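Local coordinates for extracellular invertase (Aspergillus kawachii, PDB 5XH8), which probably hydrolyses sucrose as a family 32 beta-fructofuranosidase and transfers fructosyl groups with high activity, probably yielding fructooligosaccharides such as 1-kestose, at residues A74-L79 against D598-R603; Q224-P229 against F304-A309; Q265-I270 against W291-V296. All coordinates share one frame; numbering follows the deposited sequence.

Overall arrangement
Contact 1 joins residues 74-79, which include the short strand 77-78 of the N-terminal propeller, to the loop 598-603 close to the C terminus. It closes a loop of more than 500 residues that encloses the other two contacts. Within it, contact 2 (224-229 with 304-309) links the outermost strand of one propeller sheet to strand 302-311 of the next. Contact 3 (265-270 with 291-296) is nested inside contact 2 and pairs two strands of that second sheet. Contacts 2 and 3 touch, their centres about 8 Å apart, because strands 286-298 and 302-311 are neighbours. Contact 1 lies across the chain's centre, about 38 Å and 32 Å from them, centre to centre.

Contact 1: residues A74-L79 against D598-R603; sequences ATYQDL and DAWPDR
Asp78 and Arg603 form the charged part of this contact, a side-on salt bridge in which each carboxylate oxygen takes one N-H. Arg603 NH2 gives to Asp78 OD1 at 2.8 Å, and Arg603 NE gives to Asp78 OD2 at 2.8 Å. Both oxygens use their syn lone pairs, both bonds are almost straight, and the two flat groups are nearly coplanar, 3° apart. The arginine chain, extended from CG to NE, carries the guanidinium over one face of the Trp600 indole, its centre above CD2.

Two further direct hydrogen bonds come from neutral amides. Tyr76 N binds Ala599 O at 2.8 Å, joining the two backbones. Gln77, its chain bent at chi2 (64°), swings NE2 round to Asp602 OD2 at 2.6 Å; the acceptor lies in the amide plane, but the nitrogen stands above the carboxylate plane. One water spans the gap as well, giving to Tyr76 O and accepting from Asp602 N. The loop is shaped by an Asx turn, Trp600 N to Asp598 OD1, followed by a type I turn from Trp600 to Arg603.

The apolar part centres on Trp600. On the face opposite the guanidinium, Tyr76 CB makes a CH-pi contact, 3.6 Å from the centroid of the six-membered ring, while the tyrosine ring meets the indole obliquely. Trp600 NE1 bonds to His31 O, and Tyr76 OH to Tyr345 OH.

The indole is thus clamped between a methylene and a guanidinium, and the paired Asp78 carboxylate, with the carbonyl of Leu33 on NH2, fixes that guanidinium's rotation. The C-terminal tail is thereby held to the propeller edge by charge, amide and aromatic contacts together.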
ATOM      1  N   ALA A  74      11.930  29.491  23.921  1.00 25.12           N
ATOM      2  CA  ALA A  74      12.220  30.852  23.451  1.00 26.19           C
ATOM      3  C   ALA A  74      13.218  30.816  22.325  1.00 24.79           C
ATOM      4  O   ALA A  74      12.968  31.385  21.251  1.00 26.35           O
ATOM      5  CB  ALA A  74      12.750  31.701  24.595  1.00 27.47           C
ATOM      6  N   THR A  75      14.329  30.123  22.563  1.00 24.63           N
ATOM      7  CA  THR A  75      15.411  30.004  21.610  1.00 25.09           C
ATOM      8  C   THR A  75      15.564  28.557  21.127  1.00 24.84           C
ATOM      9  O   THR A  75      15.176  27.607  21.820  1.00 25.60           O
ATOM     10  CB  THR A  75      16.738  30.421  22.254  1.00 26.49           C
ATOM     11  OG1 THR A  75      17.051  29.500  23.314  1.00 27.60           O
ATOM     12  CG2 THR A  75      16.662  31.857  22.793  1.00 26.44           C
ATOM     13  N   TYR A  76      16.177  28.406  19.960  1.00 23.29           N
ATOM     14  CA  TYR A  76      16.239  27.122  19.257  1.00 23.71           C
ATOM     15  C   TYR A  76      17.640  26.791  18.783  1.00 24.46           C
ATOM     16  O   TYR A  76      18.452  27.696  18.528  1.00 25.33           O
ATOM     17  CB  TYR A  76      15.266  27.132  18.061  1.00 21.99           C
ATOM     18  CG  TYR A  76      13.867  27.449  18.482  1.00 21.67           C
ATOM     19  CD1 TYR A  76      13.447  28.768  18.608  1.00 22.19           C
ATOM     20  CD2 TYR A  76      12.958  26.437  18.818  1.00 21.64           C
ATOM     21  CE1 TYR A  76      12.170  29.080  19.031  1.00 21.94           C
ATOM     22  CE2 TYR A  76      11.668  26.744  19.233  1.00 21.23           C
ATOM     23  CZ  TYR A  76      11.274  28.071  19.336  1.00 21.26           C
ATOM     24  OH  TYR A  76       9.996  28.413  19.735  1.00 22.80           O
ATOM     25  N   GLN A  77      17.897  25.493  18.645  1.00 24.99           N
ATOM     26  CA  GLN A  77      19.120  24.950  18.058  1.00 27.18           C
ATOM     27  C   GLN A  77      18.726  24.034  16.894  1.00 26.27           C
ATOM     28  O   GLN A  77      17.954  23.080  17.077  1.00 25.45           O
ATOM     29  CB  GLN A  77      19.890  24.093  19.076  1.00 30.45           C
ATOM     30  CG  GLN A  77      20.807  24.844  20.012  1.00 36.36           C
ATOM     31  CD  GLN A  77      20.095  25.819  20.950  1.00 41.87           C
ATOM     32  OE1 GLN A  77      19.035  25.518  21.551  1.00 42.17           O
ATOM     33  NE2 GLN A  77      20.697  27.010  21.104  1.00 43.56           N
ATOM     34  N   ASP A  78      19.315  24.260  15.730  1.00 24.32           N
ATOM     35  CA  ASP A  78      19.085  23.392  14.585  1.00 25.14           C
ATOM     36  C   ASP A  78      19.552  21.962  14.857  1.00 25.78           C
ATOM     37  O   ASP A  78      20.555  21.766  15.512  1.00 25.34           O
ATOM     38  CB  ASP A  78      19.825  23.910  13.362  1.00 24.77           C
ATOM     39  CG  ASP A  78      19.250  25.207  12.855  1.00 24.99           C
ATOM     40  OD1 ASP A  78      18.059  25.213  12.460  1.00 23.02           O
ATOM     41  OD2 ASP A  78      19.981  26.225  12.925  1.00 25.69           O
ATOM     42  N   LEU A  79      18.810  20.984  14.337  1.00 24.73           N
ATOM     43  CA  LEU A  79      19.320  19.637  14.165  1.00 25.22           C
ATOM     44  C   LEU A  79      19.835  19.540  12.751  1.00 24.78           C
ATOM     45  O   LEU A  79      19.235  20.112  11.841  1.00 24.60           O
ATOM     46  CB  LEU A  79      18.244  18.590  14.471  1.00 24.47           C
ATOM     47  CG  LEU A  79      17.778  18.626  15.932  1.00 26.36           C
ATOM     48  CD1 LEU A  79      16.475  17.859  16.131  1.00 26.85           C
ATOM     49  CD2 LEU A  79      18.843  18.124  16.905  1.00 27.05           C
ATOM     50  N   ASP A 598      17.248  37.233  19.842  1.00 26.35           N
ATOM     51  CA  ASP A 598      17.711  36.279  18.843  1.00 28.16           C
ATOM     52  C   ASP A 598      17.219  34.859  19.205  1.00 27.42           C
ATOM     53  O   ASP A 598      17.725  34.218  20.120  1.00 25.59           O
ATOM     54  CB  ASP A 598      19.239  36.329  18.777  1.00 28.88           C
ATOM     55  CG  ASP A 598      19.816  35.447  17.712  1.00 33.11           C
ATOM     56  OD1 ASP A 598      19.084  34.852  16.873  1.00 35.70           O
ATOM     57  OD2 ASP A 598      21.065  35.340  17.699  1.00 38.50           O
ATOM     58  N   ALA A 599      16.240  34.371  18.455  1.00 27.03           N
ATOM     59  CA  ALA A 599      15.703  33.024  18.677  1.00 26.05           C
ATOM     60  C   ALA A 599      16.644  31.924  18.202  1.00 25.70           C
ATOM     61  O   ALA A 599      16.406  30.759  18.531  1.00 26.10           O
ATOM     62  CB  ALA A 599      14.326  32.876  18.041  1.00 26.02           C
ATOM     63  N   TRP A 600      17.690  32.288  17.447  1.00 24.39           N
ATOM     64  CA  TRP A 600      18.662  31.363  16.907  1.00 26.12           C
ATOM     65  C   TRP A 600      20.097  31.754  17.300  1.00 27.67           C
ATOM     66  O   TRP A 600      20.910  32.026  16.424  1.00 28.46           O
ATOM     67  CB  TRP A 600      18.505  31.289  15.357  1.00 26.24           C
ATOM     68  CG  TRP A 600      17.170  30.747  14.954  1.00 26.17           C
ATOM     69  CD1 TRP A 600      16.052  31.468  14.640  1.00 25.74           C
ATOM     70  CD2 TRP A 600      16.785  29.364  14.886  1.00 25.07           C
ATOM     71  NE1 TRP A 600      15.004  30.630  14.358  1.00 25.99           N
ATOM     72  CE2 TRP A 600      15.421  29.332  14.506  1.00 25.85           C
ATOM     73  CE3 TRP A 600      17.455  28.160  15.106  1.00 25.58           C
ATOM     74  CZ2 TRP A 600      14.713  28.134  14.343  1.00 26.78           C
ATOM     75  CZ3 TRP A 600      16.755  26.960  14.935  1.00 25.19           C
ATOM     76  CH2 TRP A 600      15.390  26.965  14.558  1.00 25.37           C
ATOM     77  N   PRO A 601      20.443  31.674  18.607  1.00 29.61           N
ATOM     78  CA  PRO A 601      21.749  32.179  19.065  1.00 30.25           C
ATOM     79  C   PRO A 601      22.962  31.455  18.508  1.00 32.56           C
ATOM     80  O   PRO A 601      24.033  32.038  18.522  1.00 32.84           O
ATOM     81  CB  PRO A 601      21.686  32.038  20.602  1.00 30.02           C
ATOM     82  CG  PRO A 601      20.664  30.972  20.843  1.00 30.19           C
ATOM     83  CD  PRO A 601      19.648  31.131  19.729  1.00 30.46           C
ATOM     84  N   ASP A 602      22.813  30.221  18.030  1.00 32.43           N
ATOM     85  CA  ASP A 602      23.931  29.475  17.464  1.00 34.82           C
ATOM     86  C   ASP A 602      24.013  29.527  15.944  1.00 36.42           C
ATOM     87  O   ASP A 602      24.898  28.903  15.393  1.00 37.35           O
ATOM     88  CB  ASP A 602      23.915  28.030  17.961  1.00 37.84           C
ATOM     89  CG  ASP A 602      23.851  27.940  19.486  1.00 40.63           C
ATOM     90  OD1 ASP A 602      24.561  28.690  20.171  1.00 43.58           O
ATOM     91  OD2 ASP A 602      23.063  27.129  20.012  1.00 49.41           O
ATOM     92  N   ARG A 603      23.118  30.269  15.276  1.00 36.94           N
ATOM     93  CA  ARG A 603      23.324  30.700  13.878  1.00 41.63           C
ATOM     94  C   ARG A 603      23.971  32.097  13.817  1.00 49.15           C
ATOM     95  O   ARG A 603      23.680  32.961  14.665  1.00 52.52           O
ATOM     96  CB  ARG A 603      21.974  30.841  13.145  1.00 37.61           C
ATOM     97  CG  ARG A 603      21.218  29.571  12.836  1.00 33.28           C
ATOM     98  CD  ARG A 603      19.901  29.909  12.149  1.00 30.89           C
ATOM     99  NE  ARG A 603      18.983  28.754  12.096  1.00 28.36           N
ATOM    100  CZ  ARG A 603      17.711  28.814  11.703  1.00 25.81           C
ATOM    101  NH1 ARG A 603      17.175  29.969  11.322  1.00 25.63           N
ATOM    102  NH2 ARG A 603      16.952  27.716  11.704  1.00 25.11           N
TER
HETATM  103  O   HOH W   1      20.559  28.623  17.100  1.00 23.35           O

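Contact 2: residues Q224-P229 against F304-A309; sequences QWWHEP and FNPNMA
An aromatic cluster of Trp225, Trp226 and Phe304 joins two successive sheets of the N-terminal five-bladed beta-propeller characteristic of family 32. The chain turns a corner at Trp225 and Trp226, at the end of the outermost strand 219-227, and there it meets strand 302-311 of the following sheet. A backbone bond crosses at the corner: Phe304 N gives to Trp225 O at 2.8 Å.

Phe304 touches both tryptophans and meets them differently. Its CB sits over a face of Trp225, 3.8 Å from the centroid of the six-membered ring and only 7° off the normal, a CH-pi contact; the two rings themselves meet obliquely. Against Trp226 the phenyl turns its edge: Phe304 CD2 stands over the Trp226 face, 3.7 Å from Trp226 CG, with the planes 66° apart, an edge-to-face pair. Trp226 sets CG opposite its backbone N (chi1 180°), and its side chain and that of Phe304 run side by side in the same direction.

Trp226 packs further on Thr268 and Ile270 of strand 265-274 and meets the ring of Trp243 edge-to-face, while Trp225 NE1 bonds to Gln206 OE1. Beside the indole, Pro306 CG reaches Trp226 NE1 at 3.5 Å. That same indole nitrogen gives its hydrogen to Glu228 OE2 at 2.8 Å, on the anti side of the carboxylate.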
ATOM      1  N   GLN A 224     -15.866   8.355  10.931  1.00 29.89           N
ATOM      2  CA  GLN A 224     -15.735   9.791  10.778  1.00 31.06           C
ATOM      3  C   GLN A 224     -16.260  10.507  12.014  1.00 32.74           C
ATOM      4  O   GLN A 224     -17.398  10.978  12.019  1.00 33.14           O
ATOM      5  CB  GLN A 224     -16.511  10.269   9.565  1.00 31.67           C
ATOM      6  CG  GLN A 224     -15.943   9.727   8.274  1.00 32.83           C
ATOM      7  CD  GLN A 224     -16.872   9.939   7.134  1.00 32.62           C
ATOM      8  OE1 GLN A 224     -17.503   8.986   6.655  1.00 37.23           O
ATOM      9  NE2 GLN A 224     -16.969  11.175   6.671  1.00 31.42           N
ATOM     10  N   TRP A 225     -15.433  10.604  13.047  1.00 29.93           N
ATOM     11  CA  TRP A 225     -15.903  11.128  14.323  1.00 29.74           C
ATOM     12  C   TRP A 225     -16.389  12.585  14.202  1.00 31.00           C
ATOM     13  O   TRP A 225     -17.188  13.018  15.005  1.00 30.09           O
ATOM     14  CB  TRP A 225     -14.855  10.919  15.436  1.00 28.78           C
ATOM     15  CG  TRP A 225     -13.883  12.020  15.618  1.00 28.49           C
ATOM     16  CD1 TRP A 225     -13.155  12.656  14.643  1.00 30.22           C
ATOM     17  CD2 TRP A 225     -13.523  12.633  16.845  1.00 29.61           C
ATOM     18  NE1 TRP A 225     -12.376  13.646  15.190  1.00 28.75           N
ATOM     19  CE2 TRP A 225     -12.573  13.653  16.544  1.00 29.78           C
ATOM     20  CE3 TRP A 225     -13.916  12.447  18.176  1.00 29.73           C
ATOM     21  CZ2 TRP A 225     -12.012  14.472  17.536  1.00 29.55           C
ATOM     22  CZ3 TRP A 225     -13.339  13.250  19.163  1.00 29.79           C
ATOM     23  CH2 TRP A 225     -12.401  14.253  18.835  1.00 29.99           C
ATOM     24  N   TRP A 226     -15.890  13.329  13.209  1.00 31.46           N
ATOM     25  CA  TRP A 226     -16.403  14.649  12.883  1.00 31.37           C
ATOM     26  C   TRP A 226     -16.422  14.790  11.371  1.00 32.44           C
ATOM     27  O   TRP A 226     -15.405  14.532  10.696  1.00 31.28           O
ATOM     28  CB  TRP A 226     -15.538  15.760  13.518  1.00 31.77           C
ATOM     29  CG  TRP A 226     -16.018  17.161  13.214  1.00 31.77           C
ATOM     30  CD1 TRP A 226     -17.328  17.581  13.099  1.00 30.46           C
ATOM     31  CD2 TRP A 226     -15.212  18.331  13.029  1.00 30.48           C
ATOM     32  NE1 TRP A 226     -17.374  18.919  12.809  1.00 30.58           N
ATOM     33  CE2 TRP A 226     -16.099  19.413  12.768  1.00 30.46           C
ATOM     34  CE3 TRP A 226     -13.831  18.574  13.050  1.00 31.18           C
ATOM     35  CZ2 TRP A 226     -15.647  20.715  12.522  1.00 30.37           C
ATOM     36  CZ3 TRP A 226     -13.374  19.869  12.788  1.00 31.55           C
ATOM     37  CH2 TRP A 226     -14.291  20.928  12.537  1.00 32.85           C
ATOM     38  N   HIS A 227     -17.580  15.158  10.832  1.00 30.67           N
ATOM     39  CA  HIS A 227     -17.715  15.430   9.422  1.00 33.02           C
ATOM     40  C   HIS A 227     -18.798  16.481   9.222  1.00 33.03           C
ATOM     41  O   HIS A 227     -19.669  16.628  10.053  1.00 35.22           O
ATOM     42  CB  HIS A 227     -18.031  14.130   8.657  1.00 35.49           C
ATOM     43  CG  HIS A 227     -19.337  13.511   9.047  1.00 38.03           C
ATOM     44  ND1 HIS A 227     -20.517  13.790   8.390  1.00 38.19           N
ATOM     45  CD2 HIS A 227     -19.659  12.671  10.060  1.00 39.28           C
ATOM     46  CE1 HIS A 227     -21.504  13.129   8.966  1.00 38.17           C
ATOM     47  NE2 HIS A 227     -21.012  12.450   9.988  1.00 39.78           N
ATOM     48  N   GLU A 228     -18.714  17.233   8.133  1.00 33.48           N
ATOM     49  CA  GLU A 228     -19.666  18.294   7.834  1.00 31.16           C
ATOM     50  C   GLU A 228     -19.979  18.236   6.358  1.00 31.86           C
ATOM     51  O   GLU A 228     -19.146  17.769   5.569  1.00 32.42           O
ATOM     52  CB  GLU A 228     -19.072  19.665   8.158  1.00 30.83           C
ATOM     53  CG  GLU A 228     -18.698  19.880   9.607  1.00 30.10           C
ATOM     54  CD  GLU A 228     -19.894  20.032  10.533  1.00 31.90           C
ATOM     55  OE1 GLU A 228     -21.034  20.146  10.049  1.00 30.22           O
ATOM     56  OE2 GLU A 228     -19.668  20.020  11.758  1.00 32.70           O
ATOM     57  N   PRO A 229     -21.182  18.705   5.960  1.00 31.53           N
ATOM     58  CA  PRO A 229     -21.526  18.761   4.541  1.00 31.80           C
ATOM     59  C   PRO A 229     -20.616  19.698   3.761  1.00 32.62           C
ATOM     60  O   PRO A 229     -20.172  20.723   4.300  1.00 31.85           O
ATOM     61  CB  PRO A 229     -22.964  19.339   4.534  1.00 31.40           C
ATOM     62  CG  PRO A 229     -23.492  19.059   5.886  1.00 33.08           C
ATOM     63  CD  PRO A 229     -22.307  19.133   6.815  1.00 32.38           C
ATOM     64  N   PHE A 304     -17.862  13.959  17.551  1.00 36.33           N
ATOM     65  CA  PHE A 304     -17.441  15.265  18.047  1.00 35.13           C
ATOM     66  C   PHE A 304     -18.489  16.262  17.576  1.00 34.54           C
ATOM     67  O   PHE A 304     -18.757  16.355  16.393  1.00 34.97           O
ATOM     68  CB  PHE A 304     -16.061  15.611  17.473  1.00 34.66           C
ATOM     69  CG  PHE A 304     -15.581  17.002  17.786  1.00 30.98           C
ATOM     70  CD1 PHE A 304     -15.038  17.302  19.020  1.00 29.86           C
ATOM     71  CD2 PHE A 304     -15.621  17.991  16.816  1.00 30.23           C
ATOM     72  CE1 PHE A 304     -14.575  18.589  19.304  1.00 30.49           C
ATOM     73  CE2 PHE A 304     -15.155  19.272  17.085  1.00 30.84           C
ATOM     74  CZ  PHE A 304     -14.630  19.575  18.341  1.00 29.16           C
ATOM     75  N   ASN A 305     -19.092  16.992  18.506  1.00 36.32           N
ATOM     76  CA  ASN A 305     -20.247  17.866  18.203  1.00 36.01           C
ATOM     77  C   ASN A 305     -19.842  19.297  18.539  1.00 34.53           C
ATOM     78  O   ASN A 305     -19.755  19.651  19.720  1.00 35.67           O
ATOM     79  CB  ASN A 305     -21.467  17.415  19.014  1.00 37.32           C
ATOM     80  CG  ASN A 305     -21.756  15.932  18.832  1.00 38.55           C
ATOM     81  OD1 ASN A 305     -22.189  15.519  17.771  1.00 43.40           O
ATOM     82  ND2 ASN A 305     -21.447  15.121  19.842  1.00 40.71           N
ATOM     83  N   PRO A 306     -19.526  20.099  17.515  1.00 33.53           N
ATOM     84  CA  PRO A 306     -19.088  21.475  17.751  1.00 35.28           C
ATOM     85  C   PRO A 306     -20.090  22.343  18.533  1.00 37.83           C
ATOM     86  O   PRO A 306     -21.275  22.379  18.180  1.00 37.62           O
ATOM     87  CB  PRO A 306     -18.939  22.041  16.336  1.00 34.54           C
ATOM     88  CG  PRO A 306     -18.675  20.863  15.478  1.00 35.18           C
ATOM     89  CD  PRO A 306     -19.482  19.752  16.083  1.00 33.19           C
ATOM     90  N   ASN A 307     -19.609  23.069  19.541  1.00 37.89           N
ATOM     91  CA  ASN A 307     -20.453  24.052  20.248  1.00 39.27           C
ATOM     92  C   ASN A 307     -20.007  25.507  20.112  1.00 40.05           C
ATOM     93  O   ASN A 307     -20.768  26.405  20.472  1.00 37.57           O
ATOM     94  CB  ASN A 307     -20.628  23.675  21.720  1.00 39.26           C
ATOM     95  CG  ASN A 307     -19.327  23.344  22.396  1.00 41.41           C
ATOM     96  OD1 ASN A 307     -18.280  23.947  22.115  1.00 42.49           O
ATOM     97  ND2 ASN A 307     -19.372  22.359  23.276  1.00 41.12           N
ATOM     98  N   MET A 308     -18.785  25.731  19.621  1.00 36.69           N
ATOM     99  CA  MET A 308     -18.309  27.057  19.240  1.00 34.97           C
ATOM    100  C   MET A 308     -17.043  26.910  18.380  1.00 35.78           C
ATOM    101  O   MET A 308     -16.396  25.860  18.382  1.00 34.75           O
ATOM    102  CB  MET A 308     -18.034  27.939  20.470  1.00 34.20           C
ATOM    103  CG  MET A 308     -17.114  27.327  21.520  1.00 33.16           C
ATOM    104  SD  MET A 308     -16.764  28.396  22.930  1.00 34.19           S
ATOM    105  CE  MET A 308     -15.618  27.447  23.909  1.00 32.09           C
ATOM    106  N   ALA A 309     -16.703  27.961  17.645  1.00 34.35           N
ATOM    107  CA  ALA A 309     -15.560  27.916  16.741  1.00 34.32           C
ATOM    108  C   ALA A 309     -15.112  29.321  16.362  1.00 36.23           C
ATOM    109  O   ALA A 309     -15.906  30.295  16.397  1.00 34.11           O
ATOM    110  CB  ALA A 309     -15.909  27.120  15.499  1.00 34.96           C
TER

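Contact 3: residues Q265-I270 against W291-V296; sequences QIFTTI and WVSGTV
Val292 O is gripped twice from the facing strand, by the N-H of Thr268 (Thr268 N to Val292 O, 2.9 Å) and by a weaker CA-H...O contact from Phe267 CA at 3.2 Å. Val292 N gives back to Thr268 O at 2.9 Å, completing an antiparallel hydrogen-bonded pair, and Thr268 O also receives a CA-H...O contact from Trp291 CA. Gly294 N gives to Ile266 O over a longer 3.2 Å, and a water joins Ile266 N to Gly294 O.

On the face carrying Phe267 and Trp291, the two aromatic side chains run side by side in the same direction, and Phe267 CE2 comes within 3.9 Å of Trp291 CZ3. The indole lies at the edge of the phenyl, whereas Ser293 OG stands over a phenyl face. With CG beside the backbone N (chi1 -72°), the Phe267 ring leans over Ser293, and Phe267 CE2 meets Ser293 CB at 3.6 Å. The serine hydroxyl has its polar partner at the Asn307 side chain on the neighbouring strand.

The other face holds Thr268 CG2 against Val292 CB at 3.8 Å and Ile266 CD1 against Val296 CG2 at 3.5 Å. Here Thr268 OG1 is bound to Asn251 O and Gln206 NE2, and Trp226 of strand 219-227 touches Val292. Strands 265-274 and 286-298, their axes at 155°, thus form a twisted beta hairpin within one antiparallel blade of the propeller.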
ATOM      1  N   GLN A 265     -11.982  19.912  28.526  1.00 33.19           N
ATOM      2  CA  GLN A 265     -12.768  20.139  27.310  1.00 37.13           C
ATOM      3  C   GLN A 265     -11.969  19.889  26.037  1.00 34.49           C
ATOM      4  O   GLN A 265     -10.843  20.335  25.945  1.00 32.46           O
ATOM      5  CB  GLN A 265     -13.202  21.593  27.243  1.00 38.82           C
ATOM      6  CG  GLN A 265     -14.677  21.811  27.338  1.00 46.77           C
ATOM      7  CD  GLN A 265     -14.941  23.279  27.449  1.00 48.08           C
ATOM      8  OE1 GLN A 265     -15.206  23.961  26.462  1.00 51.91           O
ATOM      9  NE2 GLN A 265     -14.753  23.791  28.637  1.00 50.85           N
ATOM     10  N   ILE A 266     -12.616  19.292  25.042  1.00 33.43           N
ATOM     11  CA  ILE A 266     -11.943  18.822  23.829  1.00 32.89           C
ATOM     12  C   ILE A 266     -12.065  19.860  22.699  1.00 30.87           C
ATOM     13  O   ILE A 266     -13.153  20.366  22.386  1.00 31.07           O
ATOM     14  CB  ILE A 266     -12.478  17.439  23.405  1.00 33.48           C
ATOM     15  CG1 ILE A 266     -12.020  16.385  24.415  1.00 34.43           C
ATOM     16  CG2 ILE A 266     -11.990  17.046  22.006  1.00 35.43           C
ATOM     17  CD1 ILE A 266     -12.766  15.059  24.317  1.00 34.53           C
ATOM     18  N   PHE A 267     -10.925  20.163  22.100  1.00 28.39           N
ATOM     19  CA  PHE A 267     -10.825  21.120  20.992  1.00 28.75           C
ATOM     20  C   PHE A 267     -10.079  20.466  19.828  1.00 28.48           C
ATOM     21  O   PHE A 267      -9.285  19.539  20.038  1.00 26.78           O
ATOM     22  CB  PHE A 267     -10.010  22.333  21.427  1.00 29.33           C
ATOM     23  CG  PHE A 267     -10.710  23.255  22.395  1.00 31.12           C
ATOM     24  CD1 PHE A 267     -10.728  22.977  23.764  1.00 33.98           C
ATOM     25  CD2 PHE A 267     -11.282  24.443  21.949  1.00 32.43           C
ATOM     26  CE1 PHE A 267     -11.337  23.856  24.665  1.00 35.79           C
ATOM     27  CE2 PHE A 267     -11.896  25.323  22.844  1.00 36.38           C
ATOM     28  CZ  PHE A 267     -11.926  25.024  24.199  1.00 35.58           C
ATOM     29  N   THR A 268     -10.316  20.971  18.622  1.00 27.34           N
ATOM     30  CA  THR A 268      -9.495  20.621  17.462  1.00 28.77           C
ATOM     31  C   THR A 268      -9.097  21.907  16.740  1.00 28.53           C
ATOM     32  O   THR A 268      -9.861  22.888  16.766  1.00 30.43           O
ATOM     33  CB  THR A 268     -10.228  19.649  16.504  1.00 29.72           C
ATOM     34  OG1 THR A 268      -9.393  19.319  15.376  1.00 29.86           O
ATOM     35  CG2 THR A 268     -11.561  20.237  16.015  1.00 29.42           C
ATOM     36  N   THR A 269      -7.903  21.926  16.148  1.00 25.59           N
ATOM     37  CA  THR A 269      -7.561  22.945  15.132  1.00 26.26           C
ATOM     38  C   THR A 269      -7.474  22.279  13.756  1.00 26.41           C
ATOM     39  O   THR A 269      -7.021  21.132  13.643  1.00 25.85           O
ATOM     40  CB  THR A 269      -6.299  23.761  15.465  1.00 23.98           C
ATOM     41  OG1 THR A 269      -5.138  22.921  15.523  1.00 23.98           O
ATOM     42  CG2 THR A 269      -6.459  24.474  16.815  1.00 24.41           C
ATOM     43  N   ILE A 270      -7.950  22.988  12.729  1.00 25.94           N
ATOM     44  CA  ILE A 270      -7.957  22.471  11.360  1.00 26.82           C
ATOM     45  C   ILE A 270      -7.724  23.583  10.393  1.00 25.86           C
ATOM     46  O   ILE A 270      -8.105  24.713  10.658  1.00 26.10           O
ATOM     47  CB  ILE A 270      -9.306  21.849  10.942  1.00 28.61           C
ATOM     48  CG1 ILE A 270     -10.486  22.714  11.414  1.00 31.37           C
ATOM     49  CG2 ILE A 270      -9.429  20.459  11.514  1.00 30.87           C
ATOM     50  CD1 ILE A 270     -11.739  22.436  10.638  1.00 34.40           C
ATOM     51  N   TRP A 291     -10.155  27.011  14.870  1.00 30.16           N
ATOM     52  CA  TRP A 291     -10.266  26.199  16.091  1.00 28.84           C
ATOM     53  C   TRP A 291     -11.748  25.904  16.333  1.00 28.57           C
ATOM     54  O   TRP A 291     -12.631  26.653  15.874  1.00 25.98           O
ATOM     55  CB  TRP A 291      -9.631  26.876  17.317  1.00 29.58           C
ATOM     56  CG  TRP A 291     -10.366  28.130  17.803  1.00 32.86           C
ATOM     57  CD1 TRP A 291     -10.048  29.416  17.501  1.00 31.22           C
ATOM     58  CD2 TRP A 291     -11.521  28.191  18.664  1.00 32.41           C
ATOM     59  NE1 TRP A 291     -10.916  30.286  18.115  1.00 32.34           N
ATOM     60  CE2 TRP A 291     -11.834  29.571  18.839  1.00 34.13           C
ATOM     61  CE3 TRP A 291     -12.317  27.222  19.311  1.00 33.73           C
ATOM     62  CZ2 TRP A 291     -12.932  30.020  19.624  1.00 32.23           C
ATOM     63  CZ3 TRP A 291     -13.423  27.670  20.103  1.00 34.35           C
ATOM     64  CH2 TRP A 291     -13.711  29.059  20.238  1.00 32.64           C
ATOM     65  N   VAL A 292     -12.013  24.792  17.021  1.00 30.08           N
ATOM     66  CA  VAL A 292     -13.386  24.319  17.261  1.00 30.24           C
ATOM     67  C   VAL A 292     -13.445  23.623  18.595  1.00 30.83           C
ATOM     68  O   VAL A 292     -12.606  22.761  18.881  1.00 29.32           O
ATOM     69  CB  VAL A 292     -13.870  23.307  16.201  1.00 30.77           C
ATOM     70  CG1 VAL A 292     -15.371  23.037  16.351  1.00 31.19           C
ATOM     71  CG2 VAL A 292     -13.583  23.804  14.801  1.00 30.36           C
ATOM     72  N   SER A 293     -14.437  24.013  19.405  1.00 30.13           N
ATOM     73  CA  SER A 293     -14.737  23.358  20.682  1.00 30.25           C
ATOM     74  C   SER A 293     -15.890  22.411  20.444  1.00 28.90           C
ATOM     75  O   SER A 293     -16.761  22.701  19.646  1.00 30.07           O
ATOM     76  CB  SER A 293     -15.161  24.400  21.735  1.00 32.05           C
ATOM     77  OG  SER A 293     -15.515  23.764  22.954  1.00 33.22           O
ATOM     78  N   GLY A 294     -15.903  21.281  21.127  1.00 29.96           N
ATOM     79  CA  GLY A 294     -17.008  20.366  20.992  1.00 32.46           C
ATOM     80  C   GLY A 294     -17.132  19.349  22.095  1.00 33.77           C
ATOM     81  O   GLY A 294     -16.192  19.116  22.866  1.00 33.88           O
ATOM     82  N   THR A 295     -18.314  18.742  22.165  1.00 36.47           N
ATOM     83  CA  THR A 295     -18.564  17.678  23.132  1.00 37.23           C
ATOM     84  C   THR A 295     -18.479  16.379  22.368  1.00 36.68           C
ATOM     85  O   THR A 295     -18.758  16.325  21.169  1.00 36.25           O
ATOM     86  CB  THR A 295     -19.947  17.811  23.819  1.00 39.09           C
ATOM     87  OG1 THR A 295     -20.970  17.853  22.822  1.00 38.69           O
ATOM     88  CG2 THR A 295     -20.036  19.097  24.686  1.00 39.00           C
ATOM     89  N   VAL A 296     -18.104  15.330  23.079  1.00 37.60           N
ATOM     90  CA  VAL A 296     -17.951  14.029  22.499  1.00 40.79           C
ATOM     91  C   VAL A 296     -18.972  13.093  23.113  1.00 42.04           C
ATOM     92  O   VAL A 296     -18.979  12.903  24.310  1.00 45.39           O
ATOM     93  CB  VAL A 296     -16.531  13.506  22.744  1.00 42.88           C
ATOM     94  CG1 VAL A 296     -16.349  12.150  22.092  1.00 45.97           C
ATOM     95  CG2 VAL A 296     -15.523  14.489  22.160  1.00 44.59           C
TER
HETATM   96  O   HOH W   2     -15.385  18.482  25.235  1.00 35.33           O